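Local coordinates for protein 16.4 kDa salivary peptide (Culex quinquefasciatus, PDB 7KC8) that is a mosquito salivary protein of unknown function, whose beta-trefoil fold of the ricin type suggests that it may bind sugars, at residues Gly6-Lys11 / Trp41-Ser46; Gln104-Ile109 / Asp121-Asp126; Thr81-Val86 / Asn100-Glu105; Tyr96-Val101 / Asp126-Gln131. All coordinates share one frame; numbering follows the deposited sequence.

Contact 1 (Gly6-Lys11 / Trp41-Ser46); sequences GCVTLK and WVIEKS
One face of the Trp41 indole takes the methyl CD2 of Leu10. The methyl stands 3.5 Å above the ring plane, shifted toward the rim on the pyrrole side, and makes a CH-pi contact with the five-membered ring. The two side chains cross at about a right angle. At the ring edge, Trp41 NE1 donates to the backbone O of Ile19. That bond would help to set the rotation of the indole.

Beyond the ring, the backbones pair antiparallel. Gly6 N bonds Ile43 O at 2.9 Å and Ile43 N returns to Gly6 O at 3.0 Å. Val8 N to Trp41 O and Trp41 N to Val8 O close the next hydrogen-bonded pair, the latter almost straight at 178°. Cys7 and Val42 form the non-hydrogen-bonded pair between. On the face of Val8, Trp41 and Ile43, Val8 CG2 meets Ile43 CD1 at 3.8 Å. On the other face, Cys7 SG continues into the disulfide with Cys136.

Strands 8-11 and 41-46 run at 102° to each other. Within the two segments the last bridge is Val8 with Trp41, with Leu10 on the indole beyond it. This strand crossing of the beta-trefoil is thus held by four backbone hydrogen bonds and, next to them, by apolar packing of Leu10 on the indole.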
loop_
_atom_site.group_PDB
_atom_site.type_symbol
_atom_site.label_atom_id
_atom_site.label_comp_id
_atom_site.label_asym_id
_atom_site.label_seq_id
_atom_site.Cartn_x
_atom_site.Cartn_y
_atom_site.Cartn_z
ATOM N N GLY A 6 5.623 3.447 11.457
ATOM C CA GLY A 6 4.826 4.575 11.895
ATOM C C GLY A 6 4.167 5.308 10.746
ATOM O O GLY A 6 3.892 4.713 9.697
ATOM N N CYS A 7 3.924 6.605 10.927
ATOM C CA CYS A 7 3.166 7.385 9.957
ATOM C C CYS A 7 4.038 7.798 8.787
ATOM O O CYS A 7 5.102 8.401 8.972
ATOM C CB CYS A 7 2.572 8.631 10.603
ATOM S SG CYS A 7 1.241 8.257 11.714
ATOM N N VAL A 8 3.562 7.502 7.579
ATOM C CA VAL A 8 4.283 7.802 6.354
ATOM C C VAL A 8 3.296 8.312 5.315
ATOM O O VAL A 8 2.078 8.209 5.471
ATOM C CB VAL A 8 5.028 6.566 5.814
ATOM C CG1 VAL A 8 6.021 6.038 6.849
ATOM C CG2 VAL A 8 4.022 5.495 5.452
ATOM N N THR A 9 3.861 8.827 4.239
ATOM C CA THR A 9 3.114 9.081 2.994
ATOM C C THR A 9 3.640 8.052 1.990
ATOM O O THR A 9 4.786 7.699 2.060
ATOM C CB THR A 9 3.168 10.527 2.504
ATOM O OG1 THR A 9 4.521 10.936 2.383
ATOM C CG2 THR A 9 2.422 11.488 3.392
ATOM N N LEU A 10 2.786 7.571 1.112
ATOM C CA LEU A 10 3.151 6.555 0.101
ATOM C C LEU A 10 3.035 7.195 -1.283
ATOM O O LEU A 10 1.928 7.307 -1.780
ATOM C CB LEU A 10 2.164 5.398 0.236
ATOM C CG LEU A 10 2.601 4.203 1.065
ATOM C CD1 LEU A 10 3.784 4.500 1.961
ATOM C CD2 LEU A 10 1.445 3.610 1.835
ATOM N N LYS A 11 4.163 7.520 -1.894
ATOM C CA LYS A 11 4.176 8.193 -3.208
ATOM C C LYS A 11 4.923 7.355 -4.248
ATOM O O LYS A 11 6.060 7.033 -4.044
ATOM C CB LYS A 11 4.708 9.611 -3.017
ATOM C CG LYS A 11 4.590 10.551 -4.198
ATOM C CD LYS A 11 5.817 11.415 -4.332
ATOM C CE LYS A 11 5.601 12.675 -5.132
ATOM N NZ LYS A 11 5.873 13.883 -4.325
ATOM N N TRP A 41 -0.474 7.056 5.965
ATOM C CA TRP A 41 -0.566 5.616 6.162
ATOM C C TRP A 41 0.362 5.199 7.288
ATOM O O TRP A 41 1.281 5.927 7.659
ATOM C CB TRP A 41 -0.188 4.851 4.896
ATOM C CG TRP A 41 -1.119 5.071 3.775
ATOM C CD1 TRP A 41 -1.112 6.119 2.888
ATOM C CD2 TRP A 41 -2.207 4.233 3.397
ATOM N NE1 TRP A 41 -2.134 5.978 1.988
ATOM C CE2 TRP A 41 -2.822 4.828 2.275
ATOM C CE3 TRP A 41 -2.729 3.039 3.901
ATOM C CZ2 TRP A 41 -3.935 4.274 1.655
ATOM C CZ3 TRP A 41 -3.835 2.477 3.270
ATOM C CH2 TRP A 41 -4.420 3.095 2.155
ATOM N N VAL A 42 0.147 4.000 7.814
ATOM C CA VAL A 42 0.992 3.478 8.878
ATOM C C VAL A 42 1.639 2.176 8.430
ATOM O O VAL A 42 0.955 1.255 7.975
ATOM C CB VAL A 42 0.204 3.284 10.181
ATOM C CG1 VAL A 42 1.135 2.762 11.277
ATOM C CG2 VAL A 42 -0.426 4.589 10.591
ATOM N N ILE A 43 2.952 2.106 8.566
ATOM C CA ILE A 43 3.711 0.887 8.331
ATOM C C ILE A 43 3.983 0.238 9.684
ATOM O O ILE A 43 4.595 0.855 10.563
ATOM C CB ILE A 43 5.025 1.184 7.591
ATOM C CG1 ILE A 43 4.749 1.664 6.163
ATOM C CG2 ILE A 43 5.934 -0.046 7.617
ATOM C CD1 ILE A 43 5.973 2.199 5.438
ATOM N N GLU A 44 3.533 -1.001 9.857
ATOM C CA GLU A 44 3.760 -1.772 11.074
ATOM C C GLU A 44 4.616 -2.987 10.745
ATOM O O GLU A 44 4.398 -3.639 9.722
ATOM C CB GLU A 44 2.449 -2.234 11.698
ATOM C CG GLU A 44 1.462 -1.113 11.982
ATOM C CD GLU A 44 0.098 -1.631 12.421
ATOM O OE1 GLU A 44 -0.082 -2.867 12.477
ATOM O OE2 GLU A 44 -0.795 -0.806 12.708
ATOM N N LYS A 45 5.602 -3.276 11.595
ATOM C CA LYS A 45 6.389 -4.487 11.414
ATOM C C LYS A 45 5.501 -5.695 11.645
ATOM O O LYS A 45 4.615 -5.674 12.499
ATOM C CB LYS A 45 7.596 -4.527 12.364
ATOM C CG LYS A 45 8.862 -3.877 11.788
ATOM C CD LYS A 45 10.155 -4.477 12.364
ATOM C CE LYS A 45 10.458 -5.837 11.733
ATOM N NZ LYS A 45 11.395 -6.674 12.543
ATOM N N SER A 46 5.663 -6.709 10.790
ATOM C CA SER A 46 4.939 -8.001 10.918
ATOM C C SER A 46 5.934 -9.118 10.597
ATOM O O SER A 46 6.061 -9.479 9.437
ATOM C CB SER A 46 3.726 -8.078 10.046
ATOM O OG SER A 46 2.938 -9.201 10.396
#

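Contact 2 (Gln104-Ile109 / Asp121-Asp126); sequences QECLVI and DSCGDD
Cys106 and Cys123 are joined by a disulfide, SG to SG 2.0 Å. Both cysteines place the sulfur anti to their own carbonyl carbon, beside the backbone N. Both side chains set out toward the opposite segment, and the bridge between them has a chi3 of -81°. This is a left-handed twist, close to the value a relaxed disulfide prefers. Cys106 CB and Cys123 CB end 3.7 Å apart.

A second touch lies further along. Val108 CG2 lies 3.7 Å from Asp126 CB and packs against the start of that side chain. The valine has a chi1 of 117°, away from the staggered positions, so the exact places of its methyls are uncertain. The still closer approach of CG2 to the Asp126 carboxylate is therefore doubtful. Phe12 packs on both side chains.

No hydrogen bond joins the two segments. The loop 121-126 is shaped from within. Ser122 OG accepts from Gly124 N at 3.0 Å, which makes an ST turn. Asp126 N then bonds Cys123 O at 2.9 Å and closes a type I turn from Cys123 to Asp126. Cys123 thus begins the turn and also carries the bridge.

The disulfide is a covalent cross-link between a strand and a loop. It pins the loop that leads from strand 115-118 to strand 128-132 onto strand 105-109, within the last part of a ricin-type beta-trefoil.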
loop_
_atom_site.group_PDB
_atom_site.type_symbol
_atom_site.label_atom_id
_atom_site.label_comp_id
_atom_site.label_asym_id
_atom_site.label_seq_id
_atom_site.Cartn_x
_atom_site.Cartn_y
_atom_site.Cartn_z
ATOM N N GLN A 104 3.833 -12.500 -4.390
ATOM C CA GLN A 104 5.122 -12.085 -4.943
ATOM C C GLN A 104 4.939 -11.179 -6.163
ATOM O O GLN A 104 5.472 -11.431 -7.246
ATOM C CB GLN A 104 5.980 -13.307 -5.284
ATOM C CG GLN A 104 6.466 -14.092 -4.075
ATOM N N GLU A 105 4.185 -10.114 -5.972
ATOM C CA GLU A 105 3.898 -9.123 -7.033
ATOM C C GLU A 105 4.199 -7.746 -6.465
ATOM O O GLU A 105 3.936 -7.535 -5.323
ATOM C CB GLU A 105 2.442 -9.179 -7.468
ATOM C CG GLU A 105 2.182 -10.007 -8.686
ATOM C CD GLU A 105 0.761 -10.518 -8.746
ATOM O OE1 GLU A 105 0.579 -11.695 -8.984
ATOM O OE2 GLU A 105 -0.135 -9.723 -8.542
ATOM N N CYS A 106 4.684 -6.853 -7.304
ATOM C CA CYS A 106 5.086 -5.503 -6.857
ATOM C C CYS A 106 3.885 -4.586 -6.682
ATOM O O CYS A 106 2.999 -4.616 -7.501
ATOM C CB CYS A 106 6.034 -4.860 -7.856
ATOM S SG CYS A 106 7.314 -5.993 -8.429
ATOM N N LEU A 107 3.886 -3.820 -5.609
ATOM C CA LEU A 107 2.848 -2.796 -5.493
ATOM C C LEU A 107 3.244 -1.650 -6.424
ATOM O O LEU A 107 4.407 -1.265 -6.469
ATOM C CB LEU A 107 2.691 -2.330 -4.058
ATOM C CG LEU A 107 1.548 -1.349 -3.905
ATOM C CD1 LEU A 107 0.220 -2.063 -4.004
ATOM C CD2 LEU A 107 1.683 -0.600 -2.605
ATOM N N VAL A 108 2.255 -1.110 -7.099
ATOM C CA VAL A 108 2.481 -0.091 -8.137
ATOM C C VAL A 108 1.210 0.744 -8.302
ATOM O O VAL A 108 0.156 0.293 -7.924
ATOM C CB VAL A 108 2.791 -0.900 -9.404
ATOM C CG1 VAL A 108 1.792 -0.722 -10.522
ATOM C CG2 VAL A 108 4.233 -0.834 -9.843
ATOM N N ILE A 109 1.366 1.974 -8.766
ATOM C CA ILE A 109 0.204 2.793 -9.196
ATOM C C ILE A 109 0.285 2.824 -10.721
ATOM O O ILE A 109 1.289 3.220 -11.235
ATOM C CB ILE A 109 0.171 4.173 -8.539
ATOM C CG1 ILE A 109 0.011 4.061 -7.030
ATOM C CG2 ILE A 109 -0.930 5.005 -9.150
ATOM C CD1 ILE A 109 -0.177 5.365 -6.354
ATOM N N ASP A 121 9.934 -9.279 -13.177
ATOM C CA ASP A 121 11.226 -9.870 -12.858
ATOM C C ASP A 121 11.817 -9.217 -11.618
ATOM O O ASP A 121 12.403 -9.889 -10.764
ATOM C CB ASP A 121 12.171 -9.715 -14.051
ATOM C CG ASP A 121 13.276 -10.743 -14.050
ATOM O OD1 ASP A 121 12.986 -11.927 -14.342
ATOM O OD2 ASP A 121 14.436 -10.369 -13.761
ATOM N N SER A 122 11.631 -7.902 -11.490
ATOM C CA SER A 122 12.176 -7.093 -10.411
ATOM C C SER A 122 11.210 -5.944 -10.147
ATOM O O SER A 122 10.614 -5.411 -11.086
ATOM C CB SER A 122 13.567 -6.572 -10.790
ATOM O OG SER A 122 14.046 -5.598 -9.887
ATOM N N CYS A 123 11.037 -5.587 -8.875
ATOM C CA CYS A 123 10.313 -4.375 -8.511
ATOM C C CYS A 123 11.211 -3.146 -8.486
ATOM O O CYS A 123 10.720 -2.045 -8.223
ATOM C CB CYS A 123 9.649 -4.519 -7.130
ATOM S SG CYS A 123 8.649 -6.011 -6.899
ATOM N N GLY A 124 12.506 -3.307 -8.754
ATOM C CA GLY A 124 13.498 -2.262 -8.549
ATOM C C GLY A 124 13.373 -1.056 -9.453
ATOM O O GLY A 124 14.110 -0.087 -9.251
ATOM N N ASP A 125 12.480 -1.079 -10.436
ATOM C CA ASP A 125 12.238 0.094 -11.274
ATOM C C ASP A 125 10.884 0.718 -10.989
ATOM O O ASP A 125 10.436 1.590 -11.739
ATOM C CB ASP A 125 12.353 -0.268 -12.757
ATOM C CG ASP A 125 13.765 -0.080 -13.295
ATOM O OD1 ASP A 125 14.213 1.087 -13.376
ATOM O OD2 ASP A 125 14.431 -1.088 -13.625
ATOM N N ASP A 126 10.219 0.285 -9.920
ATOM C CA ASP A 126 8.887 0.760 -9.568
ATOM C C ASP A 126 8.900 1.172 -8.098
ATOM O O ASP A 126 8.279 0.537 -7.242
ATOM C CB ASP A 126 7.852 -0.305 -9.853
ATOM C CG ASP A 126 7.597 -0.463 -11.323
ATOM O OD1 ASP A 126 8.406 -1.124 -12.007
ATOM O OD2 ASP A 126 6.579 0.080 -11.792
#

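Contact 3 (Thr81-Val86 / Asn100-Glu105); sequences TTDANV and NVKYQE
The side-chain amide of Asn100 works in two directions. Its ND2 donates to Ala84 O across the contact at 3.0 Å. The bond is bent, 132° at the hydrogen, and although the oxygen lies near the amide plane, the donor stands well above the carbonyl plane of Ala84. On the other branch, OD1 accepts from Tyr103 N at 3.0 Å, in the carbonyl plane of the amide, and so forms an Asx motif. CG lies anti to the backbone N (chi1 -180°), which carries the amide across to Ala84. With both ends engaged, the rotation of the amide is fixed.

Next to it, Val101 N donates to Val86 O at 3.2 Å, nearly straight at 174°. Beside this bond Val86 CG1 meets Val101 CG2 at 3.7 Å. A water accepts from both Val86 N and Lys102 N and so bridges the two backbones.

Ala84 CB sits between Lys102 CD and Tyr103 CE2, with the tyrosine carbon 3.8 Å away. Lys102 CD lies over one face of the Tyr103 ring, toward its rim. Lys102 NZ makes a weak hydrogen bond to Tyr103 OH. It stays 4.4 Å from Asp83 OD2, beyond a salt bridge, so any attraction is probably modest.

The segment 81-86 leads into strand 87-92. The segment 100-105 spans the turn between strands 95-100 and 105-109, with a G1 bulge at Gln104 and Glu105. A backbone hydrogen bond joins Ala84 to Ala63 of strand 60-63, and Arg72 of strand 72-77 makes a cation-pi contact with Tyr103.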
loop_
_atom_site.group_PDB
_atom_site.type_symbol
_atom_site.label_atom_id
_atom_site.label_comp_id
_atom_site.label_asym_id
_atom_site.label_seq_id
_atom_site.Cartn_x
_atom_site.Cartn_y
_atom_site.Cartn_z
ATOM N N THR A 81 -11.367 -11.481 7.197
ATOM C CA THR A 81 -9.983 -11.884 7.348
ATOM C C THR A 81 -9.351 -11.962 5.966
ATOM O O THR A 81 -10.039 -12.068 4.951
ATOM C CB THR A 81 -9.859 -13.246 8.050
ATOM O OG1 THR A 81 -10.893 -13.365 9.035
ATOM C CG2 THR A 81 -8.509 -13.379 8.729
ATOM N N THR A 82 -8.026 -11.909 5.933
ATOM C CA THR A 82 -7.325 -12.099 4.681
ATOM C C THR A 82 -5.939 -12.645 4.958
ATOM O O THR A 82 -5.376 -12.465 6.042
ATOM C CB THR A 82 -7.211 -10.804 3.875
ATOM O OG1 THR A 82 -6.499 -11.075 2.663
ATOM C CG2 THR A 82 -6.461 -9.749 4.682
ATOM N N ASP A 83 -5.406 -13.300 3.938
ATOM C CA ASP A 83 -4.075 -13.874 3.918
ATOM C C ASP A 83 -3.087 -13.026 3.121
ATOM O O ASP A 83 -1.893 -13.349 3.089
ATOM C CB ASP A 83 -4.143 -15.282 3.310
ATOM C CG ASP A 83 -3.051 -16.174 3.823
ATOM O OD1 ASP A 83 -2.257 -15.671 4.657
ATOM O OD2 ASP A 83 -2.986 -17.363 3.412
ATOM N N ALA A 84 -3.558 -11.966 2.461
ATOM C CA ALA A 84 -2.774 -11.237 1.466
ATOM C C ALA A 84 -2.529 -9.800 1.905
ATOM O O ALA A 84 -2.524 -8.879 1.084
ATOM C CB ALA A 84 -3.465 -11.277 0.098
ATOM N N ASN A 85 -2.341 -9.604 3.209
ATOM C CA ASN A 85 -2.206 -8.286 3.808
ATOM C C ASN A 85 -0.813 -8.049 4.375
ATOM O O ASN A 85 -0.623 -7.118 5.168
ATOM C CB ASN A 85 -3.254 -8.106 4.903
ATOM C CG ASN A 85 -3.105 -9.124 6.026
ATOM O OD1 ASN A 85 -2.224 -9.997 5.994
ATOM N ND2 ASN A 85 -3.953 -9.004 7.035
ATOM N N VAL A 86 0.154 -8.885 4.003
ATOM C CA VAL A 86 1.533 -8.785 4.472
ATOM C C VAL A 86 2.381 -8.323 3.300
ATOM O O VAL A 86 2.242 -8.848 2.193
ATOM C CB VAL A 86 2.043 -10.127 5.023
ATOM C CG1 VAL A 86 3.544 -10.066 5.269
ATOM C CG2 VAL A 86 1.289 -10.511 6.309
ATOM N N ASN A 100 3.801 -7.689 -2.414
ATOM C CA ASN A 100 2.908 -8.547 -1.651
ATOM C C ASN A 100 3.542 -9.918 -1.456
ATOM O O ASN A 100 3.930 -10.576 -2.420
ATOM C CB ASN A 100 1.567 -8.680 -2.363
ATOM C CG ASN A 100 0.602 -9.553 -1.600
ATOM O OD1 ASN A 100 0.489 -10.759 -1.856
ATOM N ND2 ASN A 100 -0.085 -8.949 -0.629
ATOM N N VAL A 101 3.635 -10.362 -0.208
ATOM C CA VAL A 101 4.322 -11.623 0.083
ATOM C C VAL A 101 3.561 -12.817 -0.505
ATOM O O VAL A 101 4.152 -13.674 -1.164
ATOM C CB VAL A 101 4.548 -11.773 1.600
ATOM C CG1 VAL A 101 5.102 -13.182 1.943
ATOM C CG2 VAL A 101 5.464 -10.647 2.116
ATOM N N LYS A 102 2.241 -12.884 -0.296
ATOM C CA LYS A 102 1.479 -14.067 -0.710
ATOM C C LYS A 102 1.620 -14.354 -2.202
ATOM O O LYS A 102 1.764 -15.515 -2.605
ATOM C CB LYS A 102 -0.006 -13.915 -0.373
ATOM C CG LYS A 102 -0.769 -15.214 -0.618
ATOM C CD LYS A 102 -2.274 -15.072 -0.513
ATOM C CE LYS A 102 -2.931 -16.455 -0.349
ATOM N NZ LYS A 102 -4.379 -16.394 -0.663
ATOM N N TYR A 103 1.554 -13.317 -3.033
ATOM C CA TYR A 103 1.570 -13.473 -4.477
ATOM C C TYR A 103 2.878 -13.054 -5.139
ATOM O O TYR A 103 3.008 -13.217 -6.355
ATOM C CB TYR A 103 0.424 -12.663 -5.096
ATOM C CG TYR A 103 -0.939 -13.089 -4.604
ATOM C CD1 TYR A 103 -1.439 -14.342 -4.903
ATOM C CD2 TYR A 103 -1.729 -12.229 -3.847
ATOM C CE1 TYR A 103 -2.688 -14.738 -4.461
ATOM C CE2 TYR A 103 -2.975 -12.611 -3.411
ATOM C CZ TYR A 103 -3.445 -13.872 -3.715
ATOM O OH TYR A 103 -4.677 -14.273 -3.270
ATOM N N GLN A 104 3.833 -12.500 -4.390
ATOM C CA GLN A 104 5.122 -12.085 -4.943
ATOM C C GLN A 104 4.939 -11.179 -6.163
ATOM O O GLN A 104 5.472 -11.431 -7.246
ATOM C CB GLN A 104 5.980 -13.307 -5.284
ATOM C CG GLN A 104 6.466 -14.092 -4.075
ATOM N N GLU A 105 4.185 -10.114 -5.972
ATOM C CA GLU A 105 3.898 -9.123 -7.033
ATOM C C GLU A 105 4.199 -7.746 -6.465
ATOM O O GLU A 105 3.936 -7.535 -5.323
ATOM C CB GLU A 105 2.442 -9.179 -7.468
ATOM C CG GLU A 105 2.182 -10.007 -8.686
ATOM C CD GLU A 105 0.761 -10.518 -8.746
ATOM O OE1 GLU A 105 0.579 -11.695 -8.984
ATOM O OE2 GLU A 105 -0.135 -9.723 -8.542
HETATM O O HOH W 1 0.548 -11.111 1.634
#

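Contact 4 (Tyr96-Val101 / Asp126-Gln131); sequences YWISNV and DLWEIQ
Leu127 and Trp128 meet Tyr96 and Trp97 where two strands of the beta-trefoil cross at 105°, held by a single antiparallel bridge. Leu127 comes first. Its CD2 lies 3.9 Å from Trp97 CB, near the plane of that indole and at its edge.

Trp128 makes the bridge. Tyr96 N donates to Trp128 O at 3.0 Å, and Trp128 N donates back to Tyr96 O, modelled at a doubtfully short 2.5 Å. The Trp128 indole carries Ile98 CD1 over one face, 3.7 Å from the centroid of the five-membered ring and only 12° off its normal. Tyr96 O lies at the edge of the same indole, in its plane. Trp128 NE1 is held by Leu107 O, and Phe12 meets the ring edge-to-face.

Ile130 heads toward the crossing again, and its side chain crosses that of Tyr96 at about a right angle. The far end of the tyrosine is tied by its OH to the backbone O of Asp2. Ile130 uses two atoms on Tyr96: Ile130 CG1 sits 3.6 Å from Tyr96 CD1, and Ile130 CD1 sits 3.6 Å from Tyr96 CB.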
loop_
_atom_site.group_PDB
_atom_site.type_symbol
_atom_site.label_atom_id
_atom_site.label_comp_id
_atom_site.label_asym_id
_atom_site.label_seq_id
_atom_site.Cartn_x
_atom_site.Cartn_y
_atom_site.Cartn_z
ATOM N N TYR A 96 11.977 3.041 -1.916
ATOM C CA TYR A 96 11.590 1.698 -1.538
ATOM C C TYR A 96 10.803 1.049 -2.659
ATOM O O TYR A 96 10.153 1.726 -3.459
ATOM C CB TYR A 96 10.771 1.727 -0.257
ATOM C CG TYR A 96 11.537 2.364 0.866
ATOM C CD1 TYR A 96 11.523 3.731 1.045
ATOM C CD2 TYR A 96 12.294 1.595 1.732
ATOM C CE1 TYR A 96 12.238 4.318 2.052
ATOM C CE2 TYR A 96 13.007 2.172 2.741
ATOM C CZ TYR A 96 12.980 3.537 2.892
ATOM O OH TYR A 96 13.696 4.122 3.902
ATOM N N TRP A 97 10.877 -0.272 -2.721
ATOM C CA TRP A 97 9.888 -1.030 -3.459
ATOM C C TRP A 97 9.125 -1.908 -2.480
ATOM O O TRP A 97 9.636 -2.284 -1.424
ATOM C CB TRP A 97 10.511 -1.857 -4.584
ATOM C CG TRP A 97 11.653 -2.744 -4.204
ATOM C CD1 TRP A 97 12.988 -2.445 -4.275
ATOM C CD2 TRP A 97 11.572 -4.101 -3.757
ATOM N NE1 TRP A 97 13.738 -3.522 -3.867
ATOM C CE2 TRP A 97 12.895 -4.556 -3.556
ATOM C CE3 TRP A 97 10.513 -4.974 -3.498
ATOM C CZ2 TRP A 97 13.186 -5.850 -3.110
ATOM C CZ3 TRP A 97 10.805 -6.265 -3.052
ATOM C CH2 TRP A 97 12.137 -6.683 -2.860
ATOM N N ILE A 98 7.875 -2.183 -2.827
ATOM C CA ILE A 98 6.940 -2.896 -1.977
ATOM C C ILE A 98 6.415 -4.083 -2.759
ATOM O O ILE A 98 6.088 -3.954 -3.944
ATOM C CB ILE A 98 5.774 -1.994 -1.536
ATOM C CG1 ILE A 98 6.308 -0.725 -0.865
ATOM C CG2 ILE A 98 4.828 -2.772 -0.607
ATOM C CD1 ILE A 98 5.274 0.387 -0.768
ATOM N N SER A 99 6.300 -5.225 -2.095
ATOM C CA SER A 99 5.831 -6.419 -2.764
ATOM C C SER A 99 4.904 -7.200 -1.851
ATOM O O SER A 99 5.194 -7.381 -0.666
ATOM C CB SER A 99 6.996 -7.303 -3.177
ATOM O OG SER A 99 6.511 -8.467 -3.791
ATOM N N ASN A 100 3.801 -7.689 -2.414
ATOM C CA ASN A 100 2.908 -8.547 -1.651
ATOM C C ASN A 100 3.542 -9.918 -1.456
ATOM O O ASN A 100 3.930 -10.576 -2.420
ATOM C CB ASN A 100 1.567 -8.680 -2.363
ATOM C CG ASN A 100 0.602 -9.553 -1.600
ATOM O OD1 ASN A 100 0.489 -10.759 -1.856
ATOM N ND2 ASN A 100 -0.085 -8.949 -0.629
ATOM N N VAL A 101 3.635 -10.362 -0.208
ATOM C CA VAL A 101 4.322 -11.623 0.083
ATOM C C VAL A 101 3.561 -12.817 -0.505
ATOM O O VAL A 101 4.152 -13.674 -1.164
ATOM C CB VAL A 101 4.548 -11.773 1.600
ATOM C CG1 VAL A 101 5.102 -13.182 1.943
ATOM C CG2 VAL A 101 5.464 -10.647 2.116
ATOM N N ASP A 126 10.219 0.285 -9.920
ATOM C CA ASP A 126 8.887 0.760 -9.568
ATOM C C ASP A 126 8.900 1.172 -8.098
ATOM O O ASP A 126 8.279 0.537 -7.242
ATOM C CB ASP A 126 7.852 -0.305 -9.853
ATOM C CG ASP A 126 7.597 -0.463 -11.323
ATOM O OD1 ASP A 126 8.406 -1.124 -12.007
ATOM O OD2 ASP A 126 6.579 0.080 -11.792
ATOM N N LEU A 127 9.612 2.254 -7.825
ATOM C CA LEU A 127 9.974 2.640 -6.478
ATOM C C LEU A 127 8.977 3.624 -5.889
ATOM O O LEU A 127 8.304 4.379 -6.594
ATOM C CB LEU A 127 11.377 3.254 -6.449
ATOM C CG LEU A 127 12.517 2.390 -6.984
ATOM C CD1 LEU A 127 13.871 3.063 -6.746
ATOM C CD2 LEU A 127 12.488 0.996 -6.349
ATOM N N TRP A 128 8.913 3.612 -4.572
ATOM C CA TRP A 128 8.025 4.448 -3.790
ATOM C C TRP A 128 8.840 5.442 -2.982
ATOM O O TRP A 128 9.953 5.140 -2.547
ATOM C CB TRP A 128 7.200 3.597 -2.835
ATOM C CG TRP A 128 6.173 2.797 -3.512
ATOM C CD1 TRP A 128 6.329 1.574 -4.115
ATOM C CD2 TRP A 128 4.806 3.156 -3.668
ATOM N NE1 TRP A 128 5.121 1.147 -4.632
ATOM C CE2 TRP A 128 4.174 2.108 -4.372
ATOM C CE3 TRP A 128 4.052 4.269 -3.286
ATOM C CZ2 TRP A 128 2.824 2.143 -4.690
ATOM C CZ3 TRP A 128 2.722 4.304 -3.610
ATOM C CH2 TRP A 128 2.112 3.243 -4.292
ATOM N N GLU A 129 8.273 6.616 -2.751
ATOM C CA GLU A 129 8.824 7.549 -1.775
ATOM C C GLU A 129 8.055 7.366 -0.473
ATOM O O GLU A 129 6.832 7.552 -0.440
ATOM C CB GLU A 129 8.747 8.995 -2.267
ATOM N N ILE A 130 8.758 6.962 0.579
ATOM C CA ILE A 130 8.131 6.746 1.911
ATOM C C ILE A 130 8.644 7.831 2.859
ATOM O O ILE A 130 9.639 7.639 3.512
ATOM C CB ILE A 130 8.311 5.301 2.417
ATOM C CG1 ILE A 130 7.928 4.286 1.339
ATOM C CG2 ILE A 130 7.513 5.074 3.681
ATOM C CD1 ILE A 130 7.994 2.855 1.763
ATOM N N GLN A 131 7.952 8.958 2.864
ATOM C CA GLN A 131 8.325 10.148 3.653
ATOM C C GLN A 131 7.614 10.075 5.000
ATOM O O GLN A 131 6.411 10.050 5.026
ATOM C CB GLN A 131 8.049 11.385 2.800
ATOM C CG GLN A 131 7.987 12.695 3.554
ATOM C CD GLN A 131 8.765 13.801 2.892
ATOM O OE1 GLN A 131 8.261 14.528 2.048
ATOM N NE2 GLN A 131 10.017 13.928 3.281
#

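From the N terminus, contact 1 comes first. It joins segment 6-11 to strand 40-46 and closes its loop before any other contact opens. Contact 3 follows, tying the loop before strand 87-92 to the turn after strand 95-100. Contact 4 opens on that latter strand, sharing Asn100 and Val101 with contact 3, and its long loop runs to strand 128-132. Contact 2 lies within this loop and shares Asp126 with contact 4 and Gln104 and Glu105 with contact 3. Contacts 1 and 4 meet through neighbouring strands 8-12 and 128-132, bringing the start and end of the trefoil together. Centres of contacts 2 and 4 lie about 8 Å apart.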